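Local structure of phosphoribosyl-aminoimidazole carboxylase (Aspergillus clavatus, 3K5I) at residues E232-R244 and E326-G338. The protein probably catalyses the ATP-dependent carboxylation of 5-aminoimidazole ribonucleotide to its N5-carboxyamino form in purine biosynthesis, as an ATP-grasp enzyme. Numbering follows the deposited sequence.
Sequences EDSICKLVYAPAR and EIRQPSIMLNIIG. With ADP (adenosine-5'-diphosphate), chain G.
Strands 235-241 and 331-337 are antiparallel neighbours in the large sheet that joins the ATP-grasp part of the chain to its C-terminal part. Val239 with Met333 and Ala241 with Ser331 are doubly hydrogen-bonded pairs, each N-H meeting the other residue's O; Val239 N lies 2.6 Å from Met333 O and Ala241 N 2.9 Å from Ser331 O. Asn335 N to Lys237 O (2.7 Å) is a fifth backbone bond. On its other edge, against Val230 of strand 221-232, Lys237 and Leu238 form a classic beta bulge. Asn335 ND2 bonds Cys236 O at 2.9 Å, from above the carbonyl plane, and also meets Asn294. The type I' turn Glu232 to Ile235 links strands 221-232 and 235-241 and places Ser234 OG 3.1 Å from ADP O4'. On one face of the sheet, methyls Leu238 CD2 and Leu334 CD1 meet; their 3.3 Å is shorter than usual and doubtful in detail. The Tyr240 ring takes Ile332 CG2 over one face, 4.2 Å from its centroid, and the Arg244 guanidinium, salt-bridged to Glu228 and Glu388, against the opposite face. On the other face of the sheet Met333 bends at chi2 (-127°) and chi3, bringing CE to 3.8 Å from Val239 CG2. Ile327 CD1 rests by Ala241 and the cis-proline Pro242. Helix 384-399 packs over the Tyr240 and Ile332 face, and strands 221-232 and 373-380 flank the pair in the sheet.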
loop_
_atom_site.group_PDB
_atom_site.type_symbol
_atom_site.label_atom_id
_atom_site.label_comp_id
_atom_site.label_asym_id
_atom_site.label_seq_id
_atom_site.Cartn_x
_atom_site.Cartn_y
_atom_site.Cartn_z
ATOM N N GLU A 232 -21.356 -14.024 -7.992
ATOM C CA GLU A 232 -21.844 -15.410 -7.943
ATOM C C GLU A 232 -22.434 -15.662 -6.576
ATOM O O GLU A 232 -21.813 -15.372 -5.539
ATOM C CB GLU A 232 -20.899 -16.526 -8.387
ATOM C CG GLU A 232 -19.412 -16.259 -8.356
ATOM C CD GLU A 232 -18.636 -17.470 -7.850
ATOM O OE1 GLU A 232 -18.211 -18.305 -8.691
ATOM O OE2 GLU A 232 -18.470 -17.608 -6.616
ATOM N N ASP A 233 -23.650 -16.193 -6.620
ATOM C CA ASP A 233 -24.435 -16.475 -5.436
ATOM C C ASP A 233 -24.628 -15.152 -4.799
ATOM O O ASP A 233 -24.631 -15.061 -3.591
ATOM C CB ASP A 233 -23.741 -17.381 -4.432
ATOM C CG ASP A 233 -23.513 -18.741 -5.005
ATOM O OD1 ASP A 233 -22.492 -19.397 -4.682
ATOM O OD2 ASP A 233 -24.397 -19.099 -5.804
ATOM N N SER A 234 -24.827 -14.119 -5.600
ATOM C CA SER A 234 -25.072 -12.802 -4.988
ATOM C C SER A 234 -23.815 -12.132 -4.371
ATOM O O SER A 234 -23.881 -11.091 -3.744
ATOM C CB SER A 234 -26.217 -12.915 -3.974
ATOM O OG SER A 234 -27.399 -12.296 -4.430
ATOM N N ILE A 235 -22.630 -12.689 -4.523
ATOM C CA ILE A 235 -21.450 -12.039 -3.943
ATOM C C ILE A 235 -20.493 -11.601 -5.038
ATOM O O ILE A 235 -20.369 -12.309 -6.007
ATOM C CB ILE A 235 -20.667 -13.035 -3.048
ATOM C CG1 ILE A 235 -21.635 -13.823 -2.174
ATOM C CG2 ILE A 235 -19.403 -12.423 -2.402
ATOM C CD1 ILE A 235 -20.984 -15.029 -1.387
ATOM N N CYS A 236 -19.766 -10.495 -4.891
ATOM C CA CYS A 236 -18.842 -10.110 -5.936
ATOM C C CYS A 236 -17.686 -11.111 -5.951
ATOM O O CYS A 236 -17.184 -11.595 -4.913
ATOM C CB CYS A 236 -18.299 -8.712 -5.639
ATOM S SG CYS A 236 -16.989 -8.108 -6.769
ATOM N N LYS A 237 -17.236 -11.366 -7.165
ATOM C CA LYS A 237 -16.154 -12.309 -7.370
ATOM C C LYS A 237 -14.980 -11.646 -8.084
ATOM O O LYS A 237 -13.855 -11.610 -7.572
ATOM C CB LYS A 237 -16.681 -13.545 -8.113
ATOM C CG LYS A 237 -15.619 -14.603 -8.372
ATOM C CD LYS A 237 -16.280 -15.749 -9.138
ATOM C CE LYS A 237 -15.341 -16.561 -10.031
ATOM N NZ LYS A 237 -16.160 -17.511 -10.852
ATOM N N LEU A 238 -15.267 -11.112 -9.259
ATOM C CA LEU A 238 -14.209 -10.453 -10.020
ATOM C C LEU A 238 -14.606 -9.050 -10.393
ATOM O O LEU A 238 -15.812 -8.753 -10.513
ATOM C CB LEU A 238 -14.074 -11.038 -11.432
ATOM C CG LEU A 238 -13.641 -12.488 -11.296
ATOM C CD1 LEU A 238 -14.042 -13.361 -12.516
ATOM C CD2 LEU A 238 -12.141 -12.269 -11.142
ATOM N N VAL A 239 -13.564 -8.247 -10.616
ATOM C CA VAL A 239 -13.713 -6.873 -11.104
ATOM C C VAL A 239 -12.694 -6.681 -12.254
ATOM O O VAL A 239 -11.543 -7.019 -12.039
ATOM C CB VAL A 239 -13.630 -5.782 -10.003
ATOM C CG1 VAL A 239 -13.700 -4.368 -10.652
ATOM C CG2 VAL A 239 -14.779 -5.941 -8.964
ATOM N N TYR A 240 -13.099 -6.172 -13.425
ATOM C CA TYR A 240 -12.206 -5.880 -14.587
ATOM C C TYR A 240 -12.259 -4.378 -14.753
ATOM O O TYR A 240 -13.280 -3.735 -14.977
ATOM C CB TYR A 240 -12.670 -6.510 -15.894
ATOM C CG TYR A 240 -12.754 -8.007 -15.801
ATOM C CD1 TYR A 240 -13.799 -8.626 -15.115
ATOM C CD2 TYR A 240 -11.747 -8.799 -16.330
ATOM C CE1 TYR A 240 -13.865 -9.988 -14.994
ATOM C CE2 TYR A 240 -11.820 -10.196 -16.196
ATOM C CZ TYR A 240 -12.878 -10.776 -15.570
ATOM O OH TYR A 240 -12.845 -12.154 -15.506
ATOM N N ALA A 241 -11.098 -3.767 -14.640
ATOM C CA ALA A 241 -11.117 -2.327 -14.705
ATOM C C ALA A 241 -10.123 -1.827 -15.737
ATOM O O ALA A 241 -8.957 -2.160 -15.680
ATOM C CB ALA A 241 -10.826 -1.838 -13.234
ATOM N N PRO A 242 -10.582 -1.052 -16.719
ATOM C CA PRO A 242 -11.975 -0.628 -16.847
ATOM C C PRO A 242 -12.770 -1.790 -17.439
ATOM O O PRO A 242 -12.129 -2.780 -17.814
ATOM C CB PRO A 242 -11.859 0.515 -17.859
ATOM C CG PRO A 242 -10.724 0.021 -18.755
ATOM C CD PRO A 242 -9.828 -0.852 -17.964
ATOM N N ALA A 243 -14.101 -1.648 -17.537
ATOM C CA ALA A 243 -15.058 -2.645 -18.041
ATOM C C ALA A 243 -14.729 -3.007 -19.502
ATOM O O ALA A 243 -14.471 -2.129 -20.339
ATOM C CB ALA A 243 -16.407 -2.025 -18.105
ATOM N N ARG A 244 -14.755 -4.300 -19.804
ATOM C CA ARG A 244 -14.448 -4.837 -21.137
ATOM C C ARG A 244 -15.670 -4.866 -22.095
ATOM O O ARG A 244 -16.803 -5.207 -21.687
ATOM C CB ARG A 244 -13.963 -6.305 -20.933
ATOM C CG ARG A 244 -12.667 -6.519 -20.101
ATOM C CD ARG A 244 -12.284 -7.984 -19.767
ATOM N NE ARG A 244 -13.415 -8.731 -19.189
ATOM C CZ ARG A 244 -13.534 -10.055 -19.055
ATOM N NH1 ARG A 244 -14.630 -10.623 -18.531
ATOM N NH2 ARG A 244 -12.567 -10.866 -19.428
ATOM N N GLU A 326 -7.490 8.461 -12.624
ATOM C CA GLU A 326 -7.476 7.872 -13.971
ATOM C C GLU A 326 -6.781 6.546 -13.721
ATOM O O GLU A 326 -5.863 6.496 -12.891
ATOM C CB GLU A 326 -6.534 8.709 -14.872
ATOM C CG GLU A 326 -7.235 9.700 -15.783
ATOM C CD GLU A 326 -6.356 10.831 -16.331
ATOM O OE1 GLU A 326 -5.148 10.614 -16.614
ATOM O OE2 GLU A 326 -6.902 11.948 -16.495
ATOM N N ILE A 327 -7.168 5.540 -14.492
ATOM C CA ILE A 327 -6.565 4.209 -14.383
ATOM C C ILE A 327 -5.208 4.152 -15.049
ATOM O O ILE A 327 -5.061 4.451 -16.235
ATOM C CB ILE A 327 -7.527 3.217 -15.002
ATOM C CG1 ILE A 327 -8.669 3.072 -14.024
ATOM C CG2 ILE A 327 -6.871 1.932 -15.523
ATOM C CD1 ILE A 327 -9.810 2.105 -14.535
ATOM N N ARG A 328 -4.197 3.784 -14.287
ATOM C CA ARG A 328 -2.815 3.691 -14.816
ATOM C C ARG A 328 -2.617 2.555 -15.826
ATOM O O ARG A 328 -1.921 2.770 -16.795
ATOM C CB ARG A 328 -1.852 3.369 -13.634
ATOM C CG ARG A 328 -2.142 4.275 -12.397
ATOM C CD ARG A 328 -1.141 4.233 -11.212
ATOM N NE ARG A 328 0.138 3.832 -11.748
ATOM C CZ ARG A 328 1.149 3.306 -11.080
ATOM N NH1 ARG A 328 1.003 3.102 -9.784
ATOM N NH2 ARG A 328 2.274 2.999 -11.741
ATOM N N GLN A 329 -3.157 1.353 -15.616
ATOM C CA GLN A 329 -2.996 0.239 -16.558
ATOM C C GLN A 329 -4.173 -0.657 -16.250
ATOM O O GLN A 329 -4.776 -0.512 -15.193
ATOM C CB GLN A 329 -1.824 -0.618 -16.132
ATOM C CG GLN A 329 -0.488 -0.089 -16.552
ATOM C CD GLN A 329 0.511 -1.093 -16.059
ATOM O OE1 GLN A 329 0.493 -1.559 -14.914
ATOM N NE2 GLN A 329 1.351 -1.497 -16.955
ATOM N N PRO A 330 -4.471 -1.587 -17.150
ATOM C CA PRO A 330 -5.593 -2.515 -16.909
ATOM C C PRO A 330 -5.387 -3.446 -15.708
ATOM O O PRO A 330 -4.249 -3.842 -15.375
ATOM C CB PRO A 330 -5.763 -3.301 -18.234
ATOM C CG PRO A 330 -5.140 -2.360 -19.282
ATOM C CD PRO A 330 -4.245 -1.307 -18.583
ATOM N N SER A 331 -6.492 -3.815 -15.068
ATOM C CA SER A 331 -6.416 -4.712 -13.923
ATOM C C SER A 331 -7.650 -5.544 -13.633
ATOM O O SER A 331 -8.759 -5.325 -14.122
ATOM C CB SER A 331 -5.765 -4.078 -12.697
ATOM O OG SER A 331 -6.435 -2.918 -12.247
ATOM N N ILE A 332 -7.411 -6.579 -12.852
ATOM C CA ILE A 332 -8.509 -7.471 -12.511
ATOM C C ILE A 332 -8.409 -7.738 -10.998
ATOM O O ILE A 332 -7.314 -8.020 -10.492
ATOM C CB ILE A 332 -8.365 -8.867 -13.295
ATOM C CG1 ILE A 332 -8.430 -8.629 -14.799
ATOM C CG2 ILE A 332 -9.578 -9.824 -13.067
ATOM C CD1 ILE A 332 -7.918 -9.819 -15.577
ATOM N N MET A 333 -9.527 -7.667 -10.276
ATOM C CA MET A 333 -9.469 -7.979 -8.842
ATOM C C MET A 333 -10.372 -9.188 -8.726
ATOM O O MET A 333 -11.487 -9.220 -9.313
ATOM C CB MET A 333 -9.973 -6.825 -7.955
ATOM C CG MET A 333 -10.080 -7.071 -6.406
ATOM S SD MET A 333 -11.762 -6.628 -5.834
ATOM C CE MET A 333 -12.724 -7.889 -6.467
ATOM N N LEU A 334 -9.837 -10.142 -7.964
ATOM C CA LEU A 334 -10.522 -11.392 -7.634
ATOM C C LEU A 334 -10.750 -11.421 -6.101
ATOM O O LEU A 334 -9.852 -11.098 -5.325
ATOM C CB LEU A 334 -9.662 -12.591 -8.071
ATOM C CG LEU A 334 -10.304 -13.946 -7.725
ATOM C CD1 LEU A 334 -11.358 -14.429 -8.707
ATOM C CD2 LEU A 334 -9.208 -14.940 -7.771
ATOM N N ASN A 335 -11.943 -11.743 -5.615
ATOM C CA ASN A 335 -12.135 -11.758 -4.166
ATOM C C ASN A 335 -11.689 -13.118 -3.705
ATOM O O ASN A 335 -11.795 -14.009 -4.511
ATOM C CB ASN A 335 -13.632 -11.643 -3.787
ATOM C CG ASN A 335 -14.018 -10.208 -3.474
ATOM O OD1 ASN A 335 -13.142 -9.364 -3.210
ATOM N ND2 ASN A 335 -15.312 -9.902 -3.541
ATOM N N ILE A 336 -11.255 -13.253 -2.452
ATOM C CA ILE A 336 -10.885 -14.504 -1.827
ATOM C C ILE A 336 -11.993 -14.666 -0.805
ATOM O O ILE A 336 -12.068 -14.011 0.223
ATOM C CB ILE A 336 -9.609 -14.407 -1.084
ATOM C CG1 ILE A 336 -8.485 -14.118 -2.068
ATOM C CG2 ILE A 336 -9.346 -15.716 -0.372
ATOM C CD1 ILE A 336 -7.261 -13.949 -1.275
ATOM N N ILE A 337 -12.908 -15.551 -1.142
ATOM C CA ILE A 337 -14.097 -15.830 -0.360
ATOM C C ILE A 337 -13.905 -17.074 0.500
ATOM O O ILE A 337 -13.291 -18.027 0.022
ATOM C CB ILE A 337 -15.104 -16.213 -1.515
ATOM C CG1 ILE A 337 -15.215 -15.022 -2.433
ATOM C CG2 ILE A 337 -16.457 -16.592 -0.995
ATOM C CD1 ILE A 337 -15.311 -13.821 -1.505
ATOM N N GLY A 338 -14.430 -17.125 1.723
ATOM C CA GLY A 338 -14.294 -18.340 2.540
ATOM C C GLY A 338 -14.831 -19.584 1.763
ATOM O O GLY A 338 -15.843 -19.525 1.055
HETATM P PB ADP G . -25.883 -7.004 -1.532
HETATM O O1B ADP G . -25.762 -8.053 -0.495
HETATM O O2B ADP G . -26.118 -5.843 -0.590
HETATM O O3B ADP G . -24.880 -6.345 -2.533
HETATM P PA ADP G . -27.444 -6.871 -4.088
HETATM O O1A ADP G . -26.469 -5.969 -4.706
HETATM O O2A ADP G . -28.834 -6.347 -4.346
HETATM O O3A ADP G . -27.124 -7.166 -2.540
HETATM O "O5'" ADP G . -27.250 -8.208 -4.959
HETATM C "C5'" ADP G . -25.955 -8.758 -5.230
HETATM C "C4'" ADP G . -25.930 -9.315 -6.632
HETATM O "O4'" ADP G . -26.982 -10.303 -6.781
HETATM C "C3'" ADP G . -26.245 -8.391 -7.795
HETATM O "O3'" ADP G . -24.962 -7.928 -8.248
HETATM C "C2'" ADP G . -26.772 -9.297 -8.914
HETATM O "O2'" ADP G . -25.780 -10.288 -9.316
HETATM C "C1'" ADP G . -27.624 -10.159 -8.006
HETATM N N9 ADP G . -28.957 -9.579 -8.021
HETATM C C8 ADP G . -29.405 -8.639 -7.134
HETATM N N7 ADP G . -30.623 -8.174 -7.495
HETATM C C5 ADP G . -30.925 -8.938 -8.604
HETATM C C6 ADP G . -32.143 -9.001 -9.362
HETATM N N6 ADP G . -33.192 -8.400 -9.369
HETATM N N1 ADP G . -32.129 -9.867 -10.417
HETATM C C2 ADP G . -31.077 -10.721 -10.709
HETATM N N3 ADP G . -30.017 -10.736 -9.946
HETATM C C4 ADP G . -29.943 -9.847 -8.940
#